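Local coordinates for protein esterase (Uncultured bacterium, PDB 5EGN) that hydrolyses carboxylic ester bonds and degrades N-acyl homoserine lactones, the signal molecules of bacterial quorum sensing, at residues Glu212-Thr217 and Val240-Gln245; Leu145-Val150 and Glu160-Met165; Leu207-Glu212 and Arg235-Val240. The protein carries 2 engineered substitutions. All blocks are in the same frame, centred on the assembly; numbering follows the deposited sequence.

Contact 1 (Glu212-Thr217 and Val240-Gln245). Engineered in segment 212-217: Val216 (natural residue Ala).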
# COMPACT_ATOMS: atom_id res chain seq x y z
N GLU A 212 -7.43 -2.21 -22.46
CA GLU A 212 -7.41 -1.94 -23.89
C GLU A 212 -6.08 -1.36 -24.36
O GLU A 212 -5.59 -1.70 -25.44
CB GLU A 212 -8.55 -0.99 -24.26
CG GLU A 212 -8.60 -0.61 -25.73
CD GLU A 212 -9.31 0.70 -25.97
OE1 GLU A 212 -9.50 1.45 -24.99
OE2 GLU A 212 -9.68 0.98 -27.13
N GLU A 213 -5.49 -0.50 -23.54
CA GLU A 213 -4.27 0.20 -23.93
C GLU A 213 -3.00 -0.44 -23.37
O GLU A 213 -1.92 0.15 -23.45
CB GLU A 213 -4.33 1.66 -23.48
CG GLU A 213 -5.43 2.47 -24.14
CD GLU A 213 -5.35 3.94 -23.77
OE1 GLU A 213 -4.23 4.48 -23.71
OE2 GLU A 213 -6.42 4.54 -23.54
N ASP A 214 -3.13 -1.64 -22.82
CA ASP A 214 -1.96 -2.34 -22.29
C ASP A 214 -1.09 -2.84 -23.44
O ASP A 214 -1.53 -3.60 -24.29
CB ASP A 214 -2.39 -3.50 -21.39
CG ASP A 214 -1.23 -4.07 -20.59
OD1 ASP A 214 -0.06 -3.76 -20.89
OD2 ASP A 214 -1.49 -4.86 -19.65
N LEU A 215 0.17 -2.39 -23.44
CA LEU A 215 1.14 -2.76 -24.47
C LEU A 215 2.20 -3.69 -23.89
O LEU A 215 2.89 -4.39 -24.64
CB LEU A 215 1.78 -1.50 -25.06
CG LEU A 215 0.83 -0.62 -25.86
CD1 LEU A 215 1.44 0.73 -26.19
CD2 LEU A 215 0.43 -1.33 -27.13
N VAL A 216 2.32 -3.71 -22.57
CA VAL A 216 3.16 -4.65 -21.84
C VAL A 216 2.58 -6.06 -21.96
O VAL A 216 3.30 -7.02 -22.25
CB VAL A 216 3.28 -4.27 -20.35
CG1 VAL A 216 4.02 -5.35 -19.57
CG2 VAL A 216 3.98 -2.94 -20.21
N THR A 217 1.28 -6.16 -21.72
CA THR A 217 0.51 -7.37 -21.98
C THR A 217 -0.63 -7.00 -22.93
O THR A 217 -1.61 -6.35 -22.53
CB THR A 217 -0.01 -8.01 -20.67
OG1 THR A 217 0.97 -8.92 -20.17
CG2 THR A 217 -1.30 -8.79 -20.90
N VAL A 240 -7.74 1.61 -19.87
CA VAL A 240 -6.89 1.01 -18.83
C VAL A 240 -5.68 0.31 -19.45
O VAL A 240 -5.78 -0.19 -20.57
CB VAL A 240 -7.69 0.01 -17.97
CG1 VAL A 240 -6.80 -0.64 -16.92
CG2 VAL A 240 -8.85 0.72 -17.32
N GLY A 241 -4.54 0.32 -18.75
CA GLY A 241 -3.36 -0.39 -19.21
C GLY A 241 -3.11 -1.66 -18.42
O GLY A 241 -3.93 -2.58 -18.43
N HIS A 242 -1.98 -1.71 -17.72
CA HIS A 242 -1.53 -2.93 -17.04
C HIS A 242 -2.07 -3.04 -15.62
O HIS A 242 -2.10 -4.13 -15.04
CB HIS A 242 -0.00 -2.98 -17.01
CG HIS A 242 0.56 -4.36 -16.92
ND1 HIS A 242 0.29 -5.34 -17.86
CD2 HIS A 242 1.39 -4.93 -16.01
CE1 HIS A 242 0.93 -6.45 -17.53
NE2 HIS A 242 1.60 -6.23 -16.41
N PHE A 243 -2.49 -1.92 -15.04
CA PHE A 243 -2.85 -1.90 -13.63
C PHE A 243 -4.27 -1.43 -13.37
O PHE A 243 -4.49 -0.35 -12.84
CB PHE A 243 -1.86 -1.01 -12.87
CG PHE A 243 -0.43 -1.25 -13.24
CD1 PHE A 243 0.28 -2.30 -12.69
CD2 PHE A 243 0.22 -0.41 -14.14
CE1 PHE A 243 1.60 -2.53 -13.03
CE2 PHE A 243 1.54 -0.63 -14.48
CZ PHE A 243 2.23 -1.69 -13.93
N TYR A 244 -5.24 -2.27 -13.74
CA TYR A 244 -6.65 -1.98 -13.53
C TYR A 244 -6.97 -1.71 -12.06
O TYR A 244 -7.82 -0.87 -11.75
CB TYR A 244 -7.51 -3.14 -14.05
CG TYR A 244 -8.99 -2.85 -14.17
CD1 TYR A 244 -9.46 -1.54 -14.24
CD2 TYR A 244 -9.92 -3.88 -14.23
CE1 TYR A 244 -10.81 -1.27 -14.35
CE2 TYR A 244 -11.27 -3.62 -14.34
CZ TYR A 244 -11.71 -2.32 -14.40
OH TYR A 244 -13.06 -2.06 -14.52
N GLN A 245 -6.28 -2.41 -11.16
CA GLN A 245 -6.56 -2.28 -9.74
C GLN A 245 -6.11 -0.93 -9.19
O GLN A 245 -6.52 -0.53 -8.10
CB GLN A 245 -5.90 -3.42 -8.95
CG GLN A 245 -4.40 -3.25 -8.72
CD GLN A 245 -3.56 -3.81 -9.85
OE1 GLN A 245 -3.75 -3.45 -11.01
NE2 GLN A 245 -2.64 -4.70 -9.51
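ND1 of His242 donates a hydrogen bond to OD2 of Asp214 over 2.6 Å, nearly straight (164° at the hydrogen). The acceptor sits almost in the imidazole plane, and ND1 reaches OD2 on the syn side of the carboxylate. The two flat groups are nevertheless turned 82° against each other. Asp214 gets its carboxylate there by placing CG anti to the backbone N (chi1 -168°). Its other oxygen is held from within its own loop: the backbone N of Thr217 donates to OD1 of Asp214 over 2.9 Å, an Asx motif in which the donor arrives from above the carboxylate plane. Replacing Asp214 with alanine removes both acceptors, which is likely to leave the His242 ring without its ND1 partner and freer to turn, and the N-H of Thr217 without its acceptor.

Loops following two neighbouring strands bring acid and histidine together, as in the catalytic triad of alpha/beta hydrolases. The His242 side chain also touches Ser93, which lies in a GxSxG pattern consistent with a nucleophile elbow.

Between the backbones, Glu213 N donates to Val240 O over 3.0 Å. The carboxylate of Glu213 turns elsewhere, with OE1 accepting from the backbone N of Ala152.

Van der Waals contacts complete the setting of the imidazole. The engineered Val216 lays CG1 over one ring face, 4.0 Å from the centroid of the His242 ring, in a CH-pi contact. Thr217 comes to the ring edge, its OG1 3.6 Å from CE1 of His242. Further back, CB of Asp214 packs against the carbonyl O of Gly241.

Contact 2 (Leu145-Val150 and Glu160-Met165)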
# COMPACT_ATOMS: atom_id res chain seq x y z
N LEU A 145 9.25 0.42 -21.37
CA LEU A 145 8.21 -0.60 -21.30
C LEU A 145 7.04 -0.12 -20.44
O LEU A 145 5.88 -0.41 -20.73
CB LEU A 145 8.77 -1.91 -20.74
CG LEU A 145 7.80 -3.08 -20.61
CD1 LEU A 145 8.43 -4.34 -21.18
CD2 LEU A 145 7.41 -3.31 -19.16
N LEU A 146 7.36 0.62 -19.38
CA LEU A 146 6.35 1.08 -18.44
C LEU A 146 5.49 2.21 -18.99
O LEU A 146 4.37 2.42 -18.53
CB LEU A 146 7.00 1.51 -17.13
CG LEU A 146 6.65 0.57 -15.97
CD1 LEU A 146 6.86 -0.88 -16.39
CD2 LEU A 146 7.47 0.90 -14.75
N GLU A 147 6.01 2.92 -19.99
CA GLU A 147 5.21 3.95 -20.64
C GLU A 147 4.08 3.34 -21.48
O GLU A 147 3.18 4.05 -21.94
CB GLU A 147 6.09 4.84 -21.51
CG GLU A 147 6.76 5.96 -20.73
CD GLU A 147 7.72 6.78 -21.57
OE1 GLU A 147 7.93 6.43 -22.75
OE2 GLU A 147 8.26 7.77 -21.04
N GLY A 148 4.12 2.02 -21.67
CA GLY A 148 3.07 1.32 -22.38
C GLY A 148 2.19 0.51 -21.45
O GLY A 148 1.34 -0.27 -21.89
N ALA A 149 2.40 0.69 -20.15
CA ALA A 149 1.69 -0.08 -19.13
C ALA A 149 0.49 0.67 -18.57
O ALA A 149 -0.35 0.08 -17.89
CB ALA A 149 2.64 -0.46 -18.01
N VAL A 150 0.41 1.96 -18.85
CA VAL A 150 -0.72 2.76 -18.38
C VAL A 150 -1.41 3.46 -19.54
O VAL A 150 -0.77 3.82 -20.53
CB VAL A 150 -0.27 3.80 -17.33
CG1 VAL A 150 0.05 3.12 -16.01
CG2 VAL A 150 0.93 4.59 -17.84
N GLU A 160 0.85 9.43 -10.75
CA GLU A 160 1.49 8.80 -9.60
C GLU A 160 1.66 7.29 -9.78
O GLU A 160 2.53 6.68 -9.15
CB GLU A 160 0.68 9.07 -8.33
CG GLU A 160 -0.72 8.46 -8.33
CD GLU A 160 -1.79 9.42 -8.80
OE1 GLU A 160 -1.43 10.49 -9.36
OE2 GLU A 160 -2.98 9.12 -8.62
N ILE A 161 0.85 6.70 -10.65
CA ILE A 161 0.93 5.27 -10.93
C ILE A 161 2.23 4.94 -11.67
O ILE A 161 3.02 4.11 -11.22
CB ILE A 161 -0.28 4.79 -11.77
CG1 ILE A 161 -1.58 4.99 -10.99
CG2 ILE A 161 -0.10 3.34 -12.17
CD1 ILE A 161 -2.82 4.55 -11.74
N LEU A 162 2.43 5.58 -12.82
CA LEU A 162 3.66 5.40 -13.58
C LEU A 162 4.87 5.81 -12.75
O LEU A 162 5.94 5.20 -12.85
CB LEU A 162 3.62 6.20 -14.88
CG LEU A 162 4.83 6.04 -15.79
CD1 LEU A 162 5.05 4.58 -16.13
CD2 LEU A 162 4.68 6.87 -17.07
N ALA A 163 4.69 6.83 -11.92
CA ALA A 163 5.75 7.25 -11.00
C ALA A 163 6.17 6.12 -10.05
O ALA A 163 7.35 5.77 -9.98
CB ALA A 163 5.30 8.47 -10.20
N VAL A 164 5.20 5.56 -9.33
CA VAL A 164 5.50 4.54 -8.33
C VAL A 164 6.00 3.25 -8.99
O VAL A 164 6.80 2.52 -8.41
CB VAL A 164 4.27 4.23 -7.44
CG1 VAL A 164 3.21 3.45 -8.19
CG2 VAL A 164 4.69 3.47 -6.19
N MET A 165 5.55 2.99 -10.22
CA MET A 165 5.97 1.78 -10.91
C MET A 165 7.40 1.93 -11.43
O MET A 165 8.17 0.97 -11.43
CB MET A 165 5.02 1.44 -12.05
CG MET A 165 4.58 -0.01 -12.04
SD MET A 165 3.73 -0.45 -10.51
CE MET A 165 2.23 0.50 -10.67
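Leu162 pushes its side chain out from helix 159-168 toward the turn formed by residues 146 to 149. At its base, CB of Leu162 lies 4.3 Å from CG2 of Val150. CG stands anti to the backbone N (chi1 -178°), which carries the branch away from its own helix and toward Leu146 and Glu147. There the fork divides its work. CD1 of Leu162 settles beside the backbone of Leu146, 3.3 Å from O of Leu146, and also meets CB of Leu146 at 3.8 Å. CD2 of Leu162 reaches instead the aliphatic part of Glu147, 4.3 Å from CG of Glu147.

The rest of the contact flanks this leucine. One helical turn on, CB of Met165 receives CD2 of Leu146 at 3.7 Å. On the Ile161 side, CG1 of Val150 meets CG2 of Ile161 at 3.8 Å, the two side chains lying alongside and running in opposite senses. The turn is of type I, closed by a bond from Ala149 N to Leu146 O. These helices belong to the insertion between strands 110-116 and 206-211, where alpha/beta hydrolases commonly carry their cap. Ile161 also packs on Phe37 of the second subunit, close to a salt bridge from Glu160 to Arg158 of that subunit.

No hydrogen bond crosses between the two segments, so they are joined by van der Waals contact and the burial of aliphatic groups, without directional bonds.

Contact 3 (Leu207-Glu212 and Arg235-Val240). Engineered in segment 235-240: Asn238 (natural residue Lys).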
# COMPACT_ATOMS: atom_id res chain seq x y z
N LEU A 207 -11.72 -15.77 -14.75
CA LEU A 207 -12.05 -14.48 -15.34
C LEU A 207 -10.78 -13.75 -15.75
O LEU A 207 -10.02 -13.30 -14.89
CB LEU A 207 -12.87 -13.63 -14.37
CG LEU A 207 -13.20 -12.20 -14.81
CD1 LEU A 207 -13.94 -12.20 -16.14
CD2 LEU A 207 -14.01 -11.48 -13.75
N VAL A 208 -10.54 -13.65 -17.05
CA VAL A 208 -9.37 -12.94 -17.56
C VAL A 208 -9.73 -11.49 -17.85
O VAL A 208 -10.69 -11.21 -18.55
CB VAL A 208 -8.81 -13.61 -18.83
CG1 VAL A 208 -7.53 -12.92 -19.27
CG2 VAL A 208 -8.55 -15.09 -18.58
N VAL A 209 -8.95 -10.57 -17.30
CA VAL A 209 -9.23 -9.15 -17.44
C VAL A 209 -8.07 -8.41 -18.10
O VAL A 209 -6.93 -8.49 -17.63
CB VAL A 209 -9.53 -8.50 -16.08
CG1 VAL A 209 -9.97 -7.06 -16.26
CG2 VAL A 209 -10.60 -9.29 -15.35
N ALA A 210 -8.37 -7.70 -19.18
CA ALA A 210 -7.34 -7.03 -19.96
C ALA A 210 -7.65 -5.55 -20.17
O ALA A 210 -8.80 -5.18 -20.38
CB ALA A 210 -7.17 -7.72 -21.30
N GLY A 211 -6.62 -4.72 -20.10
CA GLY A 211 -6.75 -3.31 -20.41
C GLY A 211 -6.60 -3.09 -21.90
O GLY A 211 -5.76 -3.71 -22.55
N GLU A 212 -7.43 -2.21 -22.46
CA GLU A 212 -7.41 -1.94 -23.89
C GLU A 212 -6.08 -1.36 -24.36
O GLU A 212 -5.59 -1.70 -25.44
CB GLU A 212 -8.55 -0.99 -24.26
CG GLU A 212 -8.60 -0.61 -25.73
CD GLU A 212 -9.31 0.70 -25.97
OE1 GLU A 212 -9.50 1.45 -24.99
OE2 GLU A 212 -9.68 0.98 -27.13
N ARG A 235 -12.75 -9.86 -20.16
CA ARG A 235 -13.25 -8.50 -20.11
C ARG A 235 -12.15 -7.55 -20.54
O ARG A 235 -11.17 -7.35 -19.82
CB ARG A 235 -13.74 -8.14 -18.70
CG ARG A 235 -14.92 -8.97 -18.21
CD ARG A 235 -16.24 -8.21 -18.32
NE ARG A 235 -17.38 -9.03 -17.92
CZ ARG A 235 -18.42 -8.57 -17.22
NH1 ARG A 235 -18.47 -7.30 -16.85
NH2 ARG A 235 -19.41 -9.39 -16.89
N VAL A 236 -12.29 -6.97 -21.73
CA VAL A 236 -11.35 -5.97 -22.22
C VAL A 236 -11.77 -4.60 -21.70
O VAL A 236 -12.82 -4.09 -22.07
CB VAL A 236 -11.28 -5.95 -23.75
CG1 VAL A 236 -10.32 -4.88 -24.22
CG2 VAL A 236 -10.87 -7.32 -24.29
N ILE A 237 -10.94 -4.00 -20.85
CA ILE A 237 -11.35 -2.78 -20.16
C ILE A 237 -10.91 -1.52 -20.89
O ILE A 237 -9.72 -1.33 -21.16
CB ILE A 237 -10.79 -2.74 -18.72
CG1 ILE A 237 -11.12 -4.04 -17.99
CG2 ILE A 237 -11.39 -1.58 -17.96
CD1 ILE A 237 -12.61 -4.33 -17.89
N ASN A 238 -11.87 -0.65 -21.23
CA ASN A 238 -11.60 0.62 -21.89
C ASN A 238 -10.84 1.60 -20.98
O ASN A 238 -11.14 1.70 -19.79
CB ASN A 238 -12.91 1.27 -22.34
CG ASN A 238 -12.96 1.50 -23.85
OD1 ASN A 238 -13.05 0.55 -24.63
ND2 ASN A 238 -12.95 2.76 -24.26
N ASP A 239 -9.87 2.32 -21.57
CA ASP A 239 -9.10 3.38 -20.90
C ASP A 239 -8.22 2.85 -19.76
O ASP A 239 -7.95 3.56 -18.79
CB ASP A 239 -10.04 4.46 -20.33
CG ASP A 239 -10.54 5.43 -21.39
OD1 ASP A 239 -9.70 6.00 -22.11
OD2 ASP A 239 -11.77 5.62 -21.48
N VAL A 240 -7.74 1.61 -19.87
CA VAL A 240 -6.89 1.01 -18.83
C VAL A 240 -5.68 0.31 -19.45
O VAL A 240 -5.78 -0.19 -20.57
CB VAL A 240 -7.69 0.01 -17.97
CG1 VAL A 240 -6.80 -0.64 -16.92
CG2 VAL A 240 -8.85 0.72 -17.32
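Arg235 is held between Val208 and Ala210 by its two backbone polar groups: its N donates to Val208 O over 2.9 Å, and its O accepts from Ala210 N, also at 2.9 Å. The parallel ladder continues as Ile237 N donates to Ala210 O, and it ends where Glu212 N donates to Ile237 O over 2.8 Å. The strands run the same way at 23°, and helix 219-228 links them in a beta-alpha-beta crossover. Beyond the last rung a type II turn from Ile237 to Val240 folds the second segment back beside Gly211.

With CG anti to the backbone N (chi1 178°) and the chain extended beyond it, the carboxylate of Glu212 is carried out alongside the amide of Asn238, an engineered residue, their planes 30° apart and OE1 of Glu212 3.6 Å from CG of Asn238. Packing comes next. CG1 of Val209 meets CG1 of Ile237 at 3.7 Å on the face where Tyr244 touches both residues. On that face too, CD1 of Leu207 rests against the aliphatic CG of Arg235 at 4.0 Å, while the guanidinium forms a salt bridge through NE with Glu233.

The chemistry divides accordingly: backbone bonds fix the register of the edge strand, and the side chains add mainly aliphatic contact.

Overall arrangement
Following the chain from the N terminus, contact 2 comes first, closing a short helical loop between 145-150 and 160-165 in the insertion after strand 110-116. The chain then returns to the sheet along strand 206-211, where contacts 3 and 1 open in turn. Both close after helix 219-228, contact 3 on strand 233-237 and contact 1 on the loop beyond it, so their segments alternate and cross, sharing Glu212 and Val240. Contact 3 pairs the strands, while contact 1 joins the loops at their C-terminal ends. Contact 1 also meets contact 2, through probable backbone bonds from Leu215 to Gly148 and from His242 to Ala149, tying the helical insertion to the probable active-site loops.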